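Local coordinates for putative diflavin flavoprotein A 3 (Synechocystis sp., PDB 6H0C) that probably passes electrons from NADH to oxygen, reducing it to water, this chain being its flavodiiron core without the flavin reductase part, at residues Glu293-Asn296 and Ala297-Lys301. Residues are numbered along the deposited sequence; the frame is centred on the assembly and turned at random.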
loop_
_atom_site.group_PDB
_atom_site.type_symbol
_atom_site.label_atom_id
_atom_site.label_comp_id
_atom_site.label_asym_id
_atom_site.label_seq_id
_atom_site.Cartn_x
_atom_site.Cartn_y
_atom_site.Cartn_z
ATOM N N GLU A 293 -2.973 1.306 13.904
ATOM C CA GLU A 293 -2.920 2.760 13.977
ATOM C C GLU A 293 -4.180 3.423 13.424
ATOM O O GLU A 293 -4.624 4.442 13.936
ATOM C CB GLU A 293 -1.699 3.251 13.208
ATOM C CG GLU A 293 -1.179 4.581 13.632
ATOM C CD GLU A 293 0.155 4.874 12.997
ATOM O OE1 GLU A 293 0.231 4.868 11.753
ATOM O OE2 GLU A 293 1.134 5.087 13.738
ATOM N N THR A 294 -4.754 2.844 12.373
ATOM C CA THR A 294 -5.832 3.513 11.659
ATOM C C THR A 294 -7.148 2.753 11.750
ATOM O O THR A 294 -8.196 3.279 11.396
ATOM C CB THR A 294 -5.474 3.713 10.176
ATOM O OG1 THR A 294 -5.319 2.436 9.554
ATOM C CG2 THR A 294 -4.178 4.508 10.036
ATOM N N SER A 295 -7.091 1.521 12.233
ATOM C CA SER A 295 -8.283 0.698 12.358
ATOM C C SER A 295 -9.146 1.149 13.533
ATOM O O SER A 295 -8.649 1.748 14.490
ATOM C CB SER A 295 -7.888 -0.767 12.526
ATOM O OG SER A 295 -9.021 -1.608 12.464
ATOM N N ASN A 296 -10.443 0.869 13.456
ATOM C CA ASN A 296 -11.336 1.106 14.586
ATOM C C ASN A 296 -11.640 -0.196 15.321
ATOM O O ASN A 296 -11.288 -1.282 14.853
ATOM C CB ASN A 296 -12.638 1.759 14.125
ATOM C CG ASN A 296 -13.381 0.916 13.106
ATOM O OD1 ASN A 296 -14.017 -0.080 13.448
ATOM N ND2 ASN A 296 -13.293 1.307 11.841
ATOM N N ALA A 297 -12.304 -0.081 16.466
ATOM C CA ALA A 297 -12.580 -1.230 17.317
ATOM C C ALA A 297 -13.486 -2.268 16.650
ATOM O O ALA A 297 -13.269 -3.473 16.787
ATOM C CB ALA A 297 -13.197 -0.768 18.626
ATOM N N GLU A 298 -14.502 -1.815 15.931
ATOM C CA GLU A 298 -15.414 -2.759 15.308
ATOM C C GLU A 298 -14.707 -3.581 14.222
ATOM O O GLU A 298 -14.984 -4.772 14.064
ATOM C CB GLU A 298 -16.628 -2.024 14.747
ATOM C CG GLU A 298 -17.431 -1.315 15.835
ATOM C CD GLU A 298 -17.849 -2.254 16.963
ATOM O OE1 GLU A 298 -18.356 -3.356 16.662
ATOM O OE2 GLU A 298 -17.665 -1.897 18.151
ATOM N N GLU A 299 -13.786 -2.957 13.494
ATOM C CA GLU A 299 -12.982 -3.687 12.516
ATOM C C GLU A 299 -12.242 -4.841 13.177
ATOM O O GLU A 299 -12.201 -5.955 12.652
ATOM C CB GLU A 299 -11.952 -2.783 11.844
ATOM C CG GLU A 299 -12.461 -1.873 10.764
ATOM C CD GLU A 299 -11.319 -1.105 10.135
ATOM O OE1 GLU A 299 -10.347 -1.761 9.691
ATOM O OE2 GLU A 299 -11.376 0.145 10.110
ATOM N N ILE A 300 -11.634 -4.556 14.323
ATOM C CA ILE A 300 -10.813 -5.556 14.986
ATOM C C ILE A 300 -11.703 -6.659 15.534
ATOM O O ILE A 300 -11.384 -7.837 15.396
ATOM C CB ILE A 300 -9.954 -4.943 16.104
ATOM C CG1 ILE A 300 -8.934 -3.976 15.494
ATOM C CG2 ILE A 300 -9.234 -6.033 16.869
ATOM C CD1 ILE A 300 -8.235 -3.114 16.499
ATOM N N LYS A 301 -12.831 -6.279 16.130
ATOM C CA LYS A 301 -13.781 -7.272 16.616
ATOM C C LYS A 301 -14.226 -8.194 15.486
ATOM O O LYS A 301 -14.217 -9.411 15.647
ATOM C CB LYS A 301 -15.001 -6.608 17.244
ATOM C CG LYS A 301 -14.745 -5.944 18.578
ATOM C CD LYS A 301 -16.004 -5.234 19.066
ATOM C CE LYS A 301 -15.738 -4.415 20.316
ATOM N NZ LYS A 301 -16.956 -3.636 20.700
#
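N296 caps the first turn of helix 297-306 with its side-chain oxygen: OD1 accepts from the backbone N of E299 at 2.9 Å, with an N-H...O angle of 157°. The donor lies 39° out of the carbonyl plane, above it and not on a lone pair. The first torsion of N296 places CG between its own backbone N and carbonyl carbon, turning the amide back over the start of the helix. E299 N belongs to the first turn, whose amides precede the regular i to i+4 pattern; that pattern begins with a weak bond from I300 N to N296 O (3.3 Å), followed by K301 N to A297 O. Within the helix, K301 NZ forms a salt bridge to E298 OE2 at 3.2 Å, on the syn side though tilted from the carboxylate plane. This N-cap ends the link between edge strand 286-291 and the helix, a beta-alpha connection of the flavodoxin-like domain. The E299 side chain returns toward the loop and crosses that of N296 at about a right angle, its carboxylate turned 77° from the amide plane. OE2 lies 2.8 Å from N296 ND2, but the angle is too poor for a hydrogen bond. S295 OG makes a weak bond to E299 OE1 at 3.1 Å, or instead to N296 O, since its single proton has both within reach. I300 CG1 lies 3.6 Å from N296 O and 3.8 Å from S295 OG, while its side chain also meets I290 of strand 286-291 and I331 of helix 323-335.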